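Local atomic coordinates of RTX toxin RtxA (Vibrio vulnificus MO6-24/O, PDB entry 6IMP), a protein that probably acts as a hydrolase, being an alpha/beta hydrolase-fold effector domain of a large secreted toxin that contributes to the virulence of the bacterium. Residues A[23-27]-A[139-144]; A[70-74]-A[156-160]. All coordinates share one frame; numbering follows the deposited sequence.

Contact 1. Residues A[23-27]-A[139-144]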
loop_
_atom_site.group_PDB
_atom_site.type_symbol
_atom_site.label_atom_id
_atom_site.label_comp_id
_atom_site.label_asym_id
_atom_site.label_seq_id
_atom_site.Cartn_x
_atom_site.Cartn_y
_atom_site.Cartn_z
ATOM N N PRO A 23 -11.754 18.131 -12.219
ATOM C CA PRO A 23 -10.893 17.723 -11.120
ATOM C C PRO A 23 -11.593 16.671 -10.275
ATOM O O PRO A 23 -12.737 16.357 -10.530
ATOM C CB PRO A 23 -10.725 19.026 -10.379
ATOM C CG PRO A 23 -12.101 19.591 -10.363
ATOM C CD PRO A 23 -12.807 19.031 -11.566
ATOM N N ARG A 24 -10.904 16.138 -9.279
ATOM C CA ARG A 24 -11.260 14.827 -8.758
ATOM C C ARG A 24 -12.559 14.815 -7.981
ATOM O O ARG A 24 -12.812 15.706 -7.200
ATOM C CB ARG A 24 -10.171 14.405 -7.807
ATOM C CG ARG A 24 -10.114 15.283 -6.580
ATOM C CD ARG A 24 -9.426 16.611 -6.850
ATOM N NE ARG A 24 -9.369 17.448 -5.645
ATOM C CZ ARG A 24 -8.268 17.688 -4.934
ATOM N NH1 ARG A 24 -7.109 17.163 -5.298
ATOM N NH2 ARG A 24 -8.327 18.455 -3.856
ATOM N N ASP A 25 -13.353 13.770 -8.161
ATOM C CA ASP A 25 -14.695 13.680 -7.575
ATOM C C ASP A 25 -14.804 12.650 -6.454
ATOM O O ASP A 25 -13.948 11.778 -6.295
ATOM C CB ASP A 25 -15.777 13.453 -8.652
ATOM C CG ASP A 25 -15.791 12.034 -9.202
ATOM O OD1 ASP A 25 -16.092 11.090 -8.440
ATOM O OD2 ASP A 25 -15.567 11.871 -10.422
ATOM N N LYS A 26 -15.862 12.799 -5.665
ATOM C CA LYS A 26 -16.120 11.959 -4.495
ATOM C C LYS A 26 -17.629 11.922 -4.242
ATOM O O LYS A 26 -18.388 12.598 -4.941
ATOM C CB LYS A 26 -15.415 12.530 -3.260
ATOM C CG LYS A 26 -14.204 13.402 -3.550
ATOM C CD LYS A 26 -14.038 14.476 -2.508
ATOM C CE LYS A 26 -14.955 15.665 -2.771
ATOM N NZ LYS A 26 -16.032 15.808 -1.748
ATOM N N GLU A 27 -18.056 11.187 -3.211
ATOM C CA GLU A 27 -19.491 11.096 -2.854
ATOM C C GLU A 27 -19.784 11.368 -1.386
ATOM O O GLU A 27 -18.901 11.274 -0.537
ATOM C CB GLU A 27 -20.069 9.733 -3.228
ATOM C CG GLU A 27 -19.572 8.581 -2.375
ATOM C CD GLU A 27 -18.190 8.142 -2.771
ATOM O OE1 GLU A 27 -17.301 9.015 -2.887
ATOM O OE2 GLU A 27 -18.005 6.924 -2.991
ATOM N N GLY A 139 -5.389 11.248 -2.268
ATOM C CA GLY A 139 -4.725 12.267 -3.086
ATOM C C GLY A 139 -5.649 12.884 -4.119
ATOM O O GLY A 139 -6.632 13.540 -3.772
ATOM N N GLU A 140 -5.334 12.660 -5.393
ATOM C CA GLU A 140 -6.099 13.233 -6.506
ATOM C C GLU A 140 -6.876 12.154 -7.286
ATOM O O GLU A 140 -7.404 12.418 -8.363
ATOM C CB GLU A 140 -5.160 14.017 -7.448
ATOM C CG GLU A 140 -5.094 15.521 -7.190
ATOM C CD GLU A 140 -4.378 16.283 -8.312
ATOM O OE1 GLU A 140 -3.362 15.774 -8.839
ATOM O OE2 GLU A 140 -4.831 17.395 -8.669
ATOM N N SER A 141 -6.961 10.947 -6.736
ATOM C CA SER A 141 -7.651 9.852 -7.414
ATOM C C SER A 141 -9.140 9.969 -7.168
ATOM O O SER A 141 -9.559 10.422 -6.103
ATOM C CB SER A 141 -7.130 8.500 -6.920
ATOM O OG SER A 141 -5.762 8.324 -7.273
ATOM N N ASP A 142 -9.939 9.562 -8.151
ATOM C CA ASP A 142 -11.394 9.688 -8.046
ATOM C C ASP A 142 -11.972 8.617 -7.170
ATOM O O ASP A 142 -11.474 7.496 -7.140
ATOM C CB ASP A 142 -12.066 9.558 -9.401
ATOM C CG ASP A 142 -11.844 10.750 -10.274
ATOM O OD1 ASP A 142 -12.089 11.895 -9.820
ATOM O OD2 ASP A 142 -11.448 10.530 -11.436
ATOM N N GLY A 143 -13.085 8.955 -6.533
ATOM C CA GLY A 143 -13.957 7.979 -5.915
ATOM C C GLY A 143 -13.818 7.955 -4.417
ATOM O O GLY A 143 -13.382 8.930 -3.804
ATOM N N GLY A 144 -14.187 6.824 -3.830
ATOM C CA GLY A 144 -14.348 6.720 -2.391
ATOM C C GLY A 144 -13.953 5.346 -1.890
ATOM O O GLY A 144 -14.401 4.326 -2.415
#

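Contact 2. Residues A[70-74]-A[156-160]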
loop_
_atom_site.group_PDB
_atom_site.type_symbol
_atom_site.label_atom_id
_atom_site.label_comp_id
_atom_site.label_asym_id
_atom_site.label_seq_id
_atom_site.Cartn_x
_atom_site.Cartn_y
_atom_site.Cartn_z
ATOM N N VAL A 70 1.471 10.483 -13.477
ATOM C CA VAL A 70 0.811 9.351 -14.145
ATOM C C VAL A 70 -0.664 9.239 -13.711
ATOM O O VAL A 70 -0.976 9.240 -12.517
ATOM C CB VAL A 70 1.585 8.024 -13.894
ATOM C CG1 VAL A 70 0.704 6.807 -14.111
ATOM C CG2 VAL A 70 2.812 7.942 -14.801
ATOM N N THR A 71 -1.562 9.183 -14.697
ATOM C CA THR A 71 -2.993 8.932 -14.457
ATOM C C THR A 71 -3.381 7.616 -15.106
ATOM O O THR A 71 -3.045 7.375 -16.261
ATOM C CB THR A 71 -3.892 10.041 -15.047
ATOM O OG1 THR A 71 -3.649 11.287 -14.375
ATOM C CG2 THR A 71 -5.359 9.675 -14.894
ATOM N N LEU A 72 -4.130 6.794 -14.371
ATOM C CA LEU A 72 -4.519 5.462 -14.839
ATOM C C LEU A 72 -6.043 5.369 -14.931
ATOM O O LEU A 72 -6.751 6.093 -14.226
ATOM C CB LEU A 72 -3.987 4.390 -13.879
ATOM C CG LEU A 72 -2.497 4.423 -13.495
ATOM C CD1 LEU A 72 -2.182 3.226 -12.617
ATOM C CD2 LEU A 72 -1.586 4.426 -14.716
ATOM N N LYS A 73 -6.540 4.482 -15.800
ATOM C CA LYS A 73 -7.985 4.189 -15.881
ATOM C C LYS A 73 -8.403 3.171 -14.817
ATOM O O LYS A 73 -8.414 1.949 -15.053
ATOM C CB LYS A 73 -8.386 3.671 -17.275
ATOM C CG LYS A 73 -9.887 3.372 -17.416
ATOM C CD LYS A 73 -10.194 2.156 -18.289
ATOM C CE LYS A 73 -9.779 2.376 -19.735
ATOM N NZ LYS A 73 -10.673 1.674 -20.696
ATOM N N GLY A 74 -8.786 3.680 -13.656
ATOM C CA GLY A 74 -9.363 2.835 -12.615
ATOM C C GLY A 74 -10.760 2.387 -12.977
ATOM O O GLY A 74 -11.367 2.910 -13.910
ATOM N N THR A 156 -5.092 -2.407 -11.188
ATOM C CA THR A 156 -4.880 -1.369 -12.177
ATOM C C THR A 156 -3.418 -1.006 -12.161
ATOM O O THR A 156 -2.734 -1.086 -13.182
ATOM C CB THR A 156 -5.702 -0.118 -11.854
ATOM O OG1 THR A 156 -7.087 -0.458 -11.853
ATOM C CG2 THR A 156 -5.443 0.989 -12.881
ATOM N N MET A 157 -2.937 -0.661 -10.972
ATOM C CA MET A 157 -1.577 -0.206 -10.796
ATOM C C MET A 157 -0.617 -1.272 -11.255
ATOM O O MET A 157 0.344 -0.978 -11.945
ATOM C CB MET A 157 -1.313 0.117 -9.339
ATOM C CG MET A 157 -1.932 1.412 -8.881
ATOM S SD MET A 157 -1.735 1.504 -7.103
ATOM C CE MET A 157 -3.251 2.313 -6.617
ATOM N N PHE A 158 -0.872 -2.513 -10.870
ATOM C CA PHE A 158 -0.067 -3.614 -11.380
ATOM C C PHE A 158 -0.052 -3.601 -12.895
ATOM O O PHE A 158 1.000 -3.456 -13.508
ATOM C CB PHE A 158 -0.580 -4.963 -10.901
ATOM C CG PHE A 158 0.380 -6.084 -11.159
ATOM C CD1 PHE A 158 1.676 -6.026 -10.652
ATOM C CD2 PHE A 158 0.007 -7.187 -11.901
ATOM C CE1 PHE A 158 2.574 -7.051 -10.871
ATOM C CE2 PHE A 158 0.902 -8.220 -12.123
ATOM C CZ PHE A 158 2.190 -8.148 -11.615
ATOM N N ASN A 159 -1.235 -3.695 -13.489
ATOM C CA ASN A 159 -1.359 -3.822 -14.935
ATOM C C ASN A 159 -0.640 -2.690 -15.650
ATOM O O ASN A 159 0.008 -2.924 -16.658
ATOM C CB ASN A 159 -2.826 -3.878 -15.358
ATOM C CG ASN A 159 -3.482 -5.203 -15.015
ATOM O OD1 ASN A 159 -2.886 -6.276 -15.171
ATOM N ND2 ASN A 159 -4.719 -5.134 -14.550
ATOM N N TYR A 160 -0.680 -1.487 -15.084
ATOM C CA TYR A 160 0.065 -0.345 -15.657
ATOM C C TYR A 160 1.572 -0.608 -15.786
ATOM O O TYR A 160 2.207 -0.175 -16.754
ATOM C CB TYR A 160 -0.164 0.933 -14.841
ATOM C CG TYR A 160 0.750 2.063 -15.241
ATOM C CD1 TYR A 160 0.642 2.649 -16.493
ATOM C CD2 TYR A 160 1.743 2.520 -14.387
ATOM C CE1 TYR A 160 1.489 3.676 -16.890
ATOM C CE2 TYR A 160 2.587 3.558 -14.762
ATOM C CZ TYR A 160 2.459 4.134 -16.019
ATOM O OH TYR A 160 3.290 5.167 -16.403
#

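Contact 1. Residues A[23-27]-A[139-144]
The loop between strand 129-133 and helix 147-164 of the alpha/beta hydrolase fold is crossed here by an irregular N-terminal strip, and the backbone of Asp25 is gripped on both of its polar sides. Its N-H points almost straight at Asp142 OD1, with 2.8 Å from Asp25 N to that oxygen and an angle of 166° at the hydrogen. Its carbonyl in turn accepts from the next residue of the loop, Gly143 N to Asp25 O being 3.0 Å. Asp142 is well suited to this place because its carboxylate has two oxygens to offer: OD1 takes the amide, while OD2 makes a salt bridge to Arg78. That arginine probably also eases the closeness of the two acids, whose carboxylates lie nearly parallel, one above the other, with Asp25 OD2 3.5 Å from Asp142 OD1. Gly143 has a positive phi of 104°, a backbone shape that a residue without CB adopts readily. Glu27 OE2 lies 3.7 Å from Gly144 CA, where a side chain would start, so glycine suits the place. Arg24 folds over the loop: its CG sits between backbone N and carbonyl carbon (chi1 66°), and the edge of the guanidinium reaches the aliphatic part of Glu140, whose OE2 stays 4.1 Å from Arg24 NH1, too far for a salt bridge. One side-chain and one backbone bond tie the N-terminal segment to an alpha/beta hydrolase strand-to-helix loop.

Contact 2. Residues A[70-74]-A[156-160]
Strand 70-73 and helix 156-160 run at 114° to each other, their axes approaching to 8.9 Å, in the helix-on-sheet packing of the alpha/beta hydrolase fold. Strand 67-73 is an outermost strand of the central sheet, and the helical segment belongs to helix 147-164. No hydrogen bond joins the two; apolar side chains do the work. Leu72 points at the helix and spreads its two methyl groups: CD1 packs against the helix backbone, 3.9 Å from Met157 CA, while CD2 settles over one face of the Tyr160 ring. This CH-pi contact places Leu72 CD2 3.6 Å from the ring centroid, 23° off the normal. A branched aliphatic residue suits the position, since one side chain can serve both the helix surface and the ring. Tyr160 has CG anti to its own N (chi1 170°), which sends the ring out from the helix toward the strand. Val70 CG1 lies over the ring too, 4.1 Å from the centroid, and the Tyr160 hydroxyl is hydrogen-bonded to Lys165, so a tyrosine can be buried here with its polar end satisfied. One helical turn earlier, Thr156 turns its methyl rather than its hydroxyl to the strand, CG2 lying 3.8 Å from Leu72 CB. That same methyl also meets the end of the strand, with Thr156 CG2 3.8 Å from Lys73 O.

Contacts 1 and 2 lie on the same side of the chain, their centres 15 Å apart and their nearest atoms about 7 Å apart, without touching. Along the sequence their segments alternate: 23-27, 70-74, 139-144, 156-160. The second halves belong together, since loop 139-144 leads into helix 147-164, which carries 156-160. The two contacts also share a neighbour in strand 78-84: Arg78 holds Asp142 in contact 1, while Leu79 touches Thr156 and pairs with Leu72 in contact 2. Contact 1 thus ties the N-terminal segment to a loop of the fold by polar bonds, while contact 2 packs the edge strand of the sheet against helix 147-164.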